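Local atomic coordinates of DUF3218 domain-containing protein (Pseudomonas aeruginosa, PDB entry 2IGS), a protein that is of unknown function but belongs to the DUF3218 family of the lysozyme clan and folds mainly into helices. Residues F[32-35]-F[36-40]; F[47-50]-F[51-54]; F[86-89]-F[90-94]. One frame throughout, in Å; residues are numbered along the deposited sequence.

Three local contacts mark helix boundaries met in turn along the chain; none nests in or crosses another. Contact 1 (32-35 with 36-40) ends the loop after helix 12-27 and starts helix 35-48. Contact 2 (47-50 with 51-54) lies at the other end of that same helix, about 22 Å away between centres, where a 3-10 turn leads into the loop before helix 63-82. Contact 3 (86-89 with 90-94) opens helix 87-113, across the chain's centre from contact 2. Later residues of helix 87-113 pack against contact 1, while C91 of contact 3 is joined by a disulfide to C27, at the end of helix 12-27.

Contact 1: F[32-35]-F[36-40]; sequences VFPE and AQTIE
P34 and T38 are joined by two hydrogen bonds that end on one oxygen. T38 OG1 donates to P34 O at 2.7 Å, and the backbone T38 N reaches the same P34 O at 3.1 Å. The hydroxyl arrives from above the carbonyl plane, 40° out of it, whereas the amide stays nearer that plane. With chi1 at -57°, T38 holds OG1 beside its own backbone N, close enough for hydroxyl and amide to share P34 O. One residue further on, I39 N meets E35 O at 3.0 Å in an almost straight bond.

This is the N-terminal start of helix 35-48. P34 occupies the N-cap position and is also the centre of an inverse gamma turn, closed by a weak bond from E35 N to F33 O; the chain thus bends sharply just before the helical hydrogen bonding begins.

The remaining touches are van der Waals contacts. I39 sets CD1 3.3 Å from E35 O and near E35 CG, though E35 has two conformers and the latter touch is less certain. Q37 bends at chi2 (97°), which brings OE1 to 3.7 Å from P34 CB; its NE2 is hydrogen-bonded to D107. The far end of the F33 ring comes near T38, CZ lying 4.2 Å from T38 CG2. F33 and T38 both press on L99 of helix 87-113 and P34 on A103, while F33 also meets K21 and A24, and I39 meets A17, on helix 12-27.

Contact 2: F[47-50]-F[51-54]; sequences RLHP and EFIP
H49 and F52 hold together a tight turn at the C-terminal exit of helix 35-48, where H49 is the first residue to leave helical geometry and residues 50-52 run on as a short 3-10 turn. The backbone closes it with a hydrogen bond from F52 N to H49 O of 3.0 Å. A weak one follows from I53 N to P50 O at 3.3 Å.

Side chains fold over the same turn. H49 CB stands over the middle of one face of the F52 ring, 3.5 Å from its centroid and only 10° off the ring normal, a CH-pi contact. The H49 imidazole continues past the ring's CZ end: the two ring planes are near parallel (19° apart), but their centroids are 5.1 Å apart and the rings barely overlap. With F52 CG placed beside its own backbone N, the ring folds back under H49.

E51 bends at chi2 and curls back toward H49. Its OE2 comes to the edge of the imidazole, near the ring plane, where H49 ND1 makes a weak hydrogen bond of 3.4 Å. A water sits between E51 OE1 and L48 O, 2.7 Å from each, though it cannot serve every acceptor near it at once. The nearly eclipsed chi1 of E51 (-8°) and the very short approach of E51 OE1 to H49 CA (2.9 Å) make the placing of this side chain, and its weak bond to H49, doubtful.

F52 is buried: its ring stacks with Y65 of helix 63-82 and meets Y128 nearly parallel, and its backbone bonds to D62 just before that helix. H49 rests on V127 and Y152, the latter, also touched by L48, lying between strands 148-150 and 154-155.

Contact 3: F[86-89]-F[90-94]; sequences EKER and VCNVE
V90 begins the second segment by bonding back to E86, the N-cap residue of helix 87-113: V90 N meets E86 O at 3.0 Å, and V90 CG2 lies 3.3 Å from the same oxygen, E86 O. The buried valine side chain faces I79 and R82 of helix 63-82.

C91 follows with a backbone bond to K87 O. Its SG, set beside its own backbone N, touches K87 CG at 3.7 Å and forms the disulfide with C27. K87 NZ, farther out, bonds to Q26 O, next to that cysteine.

N92 pairs twice with E88, through N92 N to E88 O and through ND2 to E88 OE2 at 3.0 Å. The acceptor lies close to the amide plane, yet ND2 meets the carboxylate from above its plane. E88 has two conformers, so this side-chain bond is less secure.

V93 N reaches R89 O at 2.8 Å, while E94 N takes the same R89 O at 3.0 Å. This shared acceptor marks a wider pi-type turn within the helix. V93 CG1 stands over the centre of one face of the R89 guanidinium, 3.9 Å above the plane.

E94 approaches that guanidinium at its edge. R89 CG points away from its backbone N (chi1 -157°), and the chain runs extended from there to NE; NH1 makes a salt bridge of 3.0 Å to E94 OE1, coming from 51° above the carboxylate plane.

Two residues outside the segments extend the charge network: E86 and E94 each pair with R82, and R89 with D172. R82 probably offsets the repulsion of the two glutamates, and the chain of ion pairs joins helices 63-82, 87-113 and 171-177.

Contact 1: F[32-35]-F[36-40]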
# COMPACT_ATOMS: atom_id res chain seq x y z
N VAL F 32 5.26 -39.00 35.61
CA VAL F 32 5.88 -37.68 35.76
C VAL F 32 4.78 -36.61 35.66
O VAL F 32 4.25 -36.34 34.57
CB VAL F 32 7.00 -37.45 34.70
CG1 VAL F 32 7.77 -36.17 35.00
CG2 VAL F 32 7.96 -38.64 34.64
N PHE F 33 4.42 -36.04 36.81
CA PHE F 33 3.37 -35.02 36.92
C PHE F 33 3.83 -33.69 36.30
O PHE F 33 4.84 -33.12 36.74
CB PHE F 33 2.98 -34.84 38.39
CG PHE F 33 1.81 -33.92 38.60
CD1 PHE F 33 2.00 -32.60 39.00
CD2 PHE F 33 0.51 -34.36 38.40
CE1 PHE F 33 0.91 -31.73 39.18
CE2 PHE F 33 -0.58 -33.50 38.57
CZ PHE F 33 -0.38 -32.19 38.96
N PRO F 34 3.10 -33.18 35.27
CA PRO F 34 3.51 -31.90 34.66
C PRO F 34 3.05 -30.70 35.51
O PRO F 34 2.05 -30.02 35.16
CB PRO F 34 2.80 -31.93 33.29
CG PRO F 34 1.60 -32.85 33.48
CD PRO F 34 1.90 -33.76 34.65
N GLU F 35 3.74 -30.44 36.62
CA GLU F 35 3.25 -29.44 37.57
C GLU F 35 3.24 -28.00 37.03
O GLU F 35 2.29 -27.27 37.28
CB GLU F 35 3.98 -29.50 38.92
CG GLU F 35 3.30 -28.66 40.00
CD GLU F 35 3.69 -29.02 41.41
OE1 GLU F 35 4.89 -29.19 41.67
OE2 GLU F 35 2.78 -29.13 42.27
N ALA F 36 4.30 -27.60 36.32
CA ALA F 36 4.37 -26.23 35.79
C ALA F 36 3.23 -25.90 34.84
O ALA F 36 2.58 -24.88 35.02
CB ALA F 36 5.73 -25.96 35.12
N GLN F 37 2.99 -26.78 33.86
CA GLN F 37 1.90 -26.63 32.90
C GLN F 37 0.51 -26.68 33.53
O GLN F 37 -0.39 -25.95 33.11
CB GLN F 37 2.00 -27.67 31.77
CG GLN F 37 3.27 -27.58 30.93
CD GLN F 37 4.36 -28.56 31.37
OE1 GLN F 37 4.58 -28.77 32.57
NE2 GLN F 37 5.04 -29.16 30.40
N THR F 38 0.35 -27.52 34.55
CA THR F 38 -0.93 -27.68 35.25
C THR F 38 -1.33 -26.43 36.06
O THR F 38 -2.47 -25.96 35.96
CB THR F 38 -0.93 -28.94 36.13
OG1 THR F 38 -0.64 -30.08 35.32
CG2 THR F 38 -2.28 -29.14 36.78
N ILE F 39 -0.39 -25.90 36.86
CA ILE F 39 -0.62 -24.63 37.57
C ILE F 39 -0.95 -23.50 36.57
O ILE F 39 -1.94 -22.78 36.75
CB ILE F 39 0.58 -24.20 38.48
CG1 ILE F 39 0.93 -25.27 39.53
CG2 ILE F 39 0.27 -22.88 39.17
CD1 ILE F 39 2.41 -25.29 39.96
N GLU F 40 -0.11 -23.37 35.53
CA GLU F 40 -0.27 -22.32 34.53
C GLU F 40 -1.61 -22.39 33.78
O GLU F 40 -2.27 -21.38 33.61
CB GLU F 40 0.91 -22.30 33.53
CG GLU F 40 0.83 -21.11 32.59
CD GLU F 40 2.01 -20.99 31.64
OE1 GLU F 40 2.96 -21.79 31.75
OE2 GLU F 40 1.96 -20.11 30.76

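Contact 2: F[47-50]-F[51-54]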
# COMPACT_ATOMS: atom_id res chain seq x y z
N ARG F 47 -5.99 -15.22 35.42
CA ARG F 47 -5.09 -14.30 34.75
C ARG F 47 -5.83 -13.45 33.71
O ARG F 47 -5.48 -12.31 33.49
CB ARG F 47 -3.83 -15.01 34.23
CG ARG F 47 -2.72 -14.97 35.29
CD ARG F 47 -1.42 -15.66 34.91
NE ARG F 47 -1.21 -16.91 35.66
CZ ARG F 47 -0.01 -17.40 35.98
NH1 ARG F 47 1.10 -16.74 35.64
NH2 ARG F 47 0.08 -18.54 36.65
N LEU F 48 -6.89 -14.01 33.13
CA LEU F 48 -7.81 -13.24 32.26
C LEU F 48 -8.73 -12.26 33.00
O LEU F 48 -9.04 -11.19 32.49
CB LEU F 48 -8.62 -14.17 31.36
CG LEU F 48 -7.88 -14.91 30.24
CD1 LEU F 48 -8.83 -15.97 29.67
CD2 LEU F 48 -7.36 -13.95 29.12
N HIS F 49 -9.14 -12.62 34.21
CA HIS F 49 -10.07 -11.81 35.00
C HIS F 49 -9.55 -11.60 36.43
O HIS F 49 -10.11 -12.18 37.36
CB HIS F 49 -11.46 -12.44 35.00
CG HIS F 49 -12.13 -12.43 33.66
ND1 HIS F 49 -12.80 -11.33 33.19
CD2 HIS F 49 -12.16 -13.35 32.67
CE1 HIS F 49 -13.24 -11.57 31.96
NE2 HIS F 49 -12.87 -12.80 31.63
N PRO F 50 -8.49 -10.79 36.59
CA PRO F 50 -7.99 -10.49 37.94
C PRO F 50 -9.04 -9.80 38.82
O PRO F 50 -8.87 -9.78 40.03
CB PRO F 50 -6.81 -9.55 37.67
CG PRO F 50 -7.03 -9.02 36.27
CD PRO F 50 -7.69 -10.11 35.55
N GLU F 51 -10.12 -9.26 38.24
CA GLU F 51 -11.20 -8.66 39.04
C GLU F 51 -12.06 -9.70 39.74
O GLU F 51 -12.97 -9.33 40.49
CB GLU F 51 -12.14 -7.77 38.22
CG GLU F 51 -11.73 -7.50 36.82
CD GLU F 51 -11.97 -8.66 35.88
OE1 GLU F 51 -10.98 -9.06 35.23
OE2 GLU F 51 -13.11 -9.17 35.78
N PHE F 52 -11.81 -10.99 39.48
CA PHE F 52 -12.48 -12.06 40.24
C PHE F 52 -12.14 -11.94 41.74
O PHE F 52 -12.97 -12.28 42.59
CB PHE F 52 -12.10 -13.45 39.74
CG PHE F 52 -12.77 -13.86 38.45
CD1 PHE F 52 -13.85 -13.13 37.94
CD2 PHE F 52 -12.31 -14.97 37.74
CE1 PHE F 52 -14.47 -13.50 36.73
CE2 PHE F 52 -12.93 -15.37 36.54
CZ PHE F 52 -14.01 -14.61 36.03
N ILE F 53 -10.93 -11.46 42.02
CA ILE F 53 -10.51 -11.11 43.38
C ILE F 53 -10.14 -9.62 43.34
O ILE F 53 -8.98 -9.28 43.13
CB ILE F 53 -9.30 -11.97 43.84
CG1 ILE F 53 -9.60 -13.47 43.69
CG2 ILE F 53 -8.90 -11.65 45.27
CD1 ILE F 53 -10.79 -13.97 44.48
N PRO F 54 -11.14 -8.72 43.50
CA PRO F 54 -10.88 -7.28 43.37
C PRO F 54 -9.96 -6.70 44.45
O PRO F 54 -10.27 -6.78 45.64
CB PRO F 54 -12.28 -6.65 43.45
CG PRO F 54 -13.13 -7.67 44.09
CD PRO F 54 -12.56 -9.01 43.78
O HOH W 1 -10.18 -8.72 32.71

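Contact 3: F[86-89]-F[90-94]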
# COMPACT_ATOMS: atom_id res chain seq x y z
N GLU F 86 -13.01 -47.71 40.95
CA GLU F 86 -12.88 -47.38 39.52
C GLU F 86 -11.50 -46.84 39.16
O GLU F 86 -11.38 -45.96 38.29
CB GLU F 86 -13.95 -46.37 39.11
CG GLU F 86 -15.39 -46.83 39.22
CD GLU F 86 -16.36 -45.76 38.74
OE1 GLU F 86 -17.13 -45.22 39.58
OE2 GLU F 86 -16.35 -45.43 37.53
N LYS F 87 -10.47 -47.38 39.80
CA LYS F 87 -9.11 -46.88 39.62
C LYS F 87 -8.66 -46.89 38.16
O LYS F 87 -8.09 -45.90 37.70
CB LYS F 87 -8.08 -47.59 40.55
CG LYS F 87 -6.64 -47.11 40.34
CD LYS F 87 -5.66 -47.75 41.29
CE LYS F 87 -5.24 -46.79 42.40
NZ LYS F 87 -4.20 -47.40 43.27
N GLU F 88 -8.90 -47.98 37.44
CA GLU F 88 -8.51 -48.05 36.03
C GLU F 88 -9.02 -46.88 35.19
O GLU F 88 -8.24 -46.26 34.47
CB GLU F 88 -8.89 -49.39 35.39
CG GLU F 88 -7.73 -50.37 35.29
CD GLU F 88 -6.67 -49.96 34.27
OE1 GLU F 88 -5.47 -50.16 34.56
OE2 GLU F 88 -7.04 -49.43 33.19
N ARG F 89 -10.32 -46.58 35.29
CA ARG F 89 -10.94 -45.51 34.49
C ARG F 89 -10.52 -44.12 34.95
O ARG F 89 -10.15 -43.26 34.14
CB ARG F 89 -12.48 -45.61 34.52
CG ARG F 89 -13.15 -44.94 33.33
CD ARG F 89 -14.68 -44.97 33.35
NE ARG F 89 -15.18 -44.44 32.07
CZ ARG F 89 -15.25 -43.14 31.75
NH1 ARG F 89 -14.89 -42.19 32.62
NH2 ARG F 89 -15.68 -42.79 30.55
N VAL F 90 -10.61 -43.91 36.26
CA VAL F 90 -10.24 -42.63 36.86
C VAL F 90 -8.81 -42.28 36.42
O VAL F 90 -8.56 -41.17 35.97
CB VAL F 90 -10.38 -42.67 38.40
CG1 VAL F 90 -9.69 -41.47 39.03
CG2 VAL F 90 -11.86 -42.74 38.83
N CYS F 91 -7.91 -43.25 36.49
CA CYS F 91 -6.51 -43.01 36.15
C CYS F 91 -6.22 -42.88 34.67
O CYS F 91 -5.63 -41.89 34.23
CB CYS F 91 -5.65 -44.09 36.76
SG CYS F 91 -5.68 -43.98 38.56
N ASN F 92 -6.64 -43.89 33.90
CA ASN F 92 -6.25 -44.04 32.51
C ASN F 92 -7.27 -43.53 31.49
O ASN F 92 -6.97 -43.48 30.30
CB ASN F 92 -5.89 -45.50 32.22
CG ASN F 92 -4.84 -46.04 33.19
OD1 ASN F 92 -3.98 -45.30 33.67
ND2 ASN F 92 -4.92 -47.33 33.48
N VAL F 93 -8.46 -43.16 31.94
CA VAL F 93 -9.42 -42.49 31.04
C VAL F 93 -9.64 -41.01 31.38
O VAL F 93 -9.68 -40.16 30.49
CB VAL F 93 -10.77 -43.26 30.92
CG1 VAL F 93 -11.76 -42.52 29.99
CG2 VAL F 93 -10.52 -44.69 30.42
N GLU F 94 -9.71 -40.71 32.67
CA GLU F 94 -10.07 -39.37 33.12
C GLU F 94 -8.89 -38.45 33.48
O GLU F 94 -8.77 -37.34 32.94
CB GLU F 94 -11.06 -39.46 34.28
CG GLU F 94 -12.28 -40.35 33.95
CD GLU F 94 -13.16 -40.65 35.15
OE1 GLU F 94 -13.64 -41.79 35.28
OE2 GLU F 94 -13.39 -39.74 35.97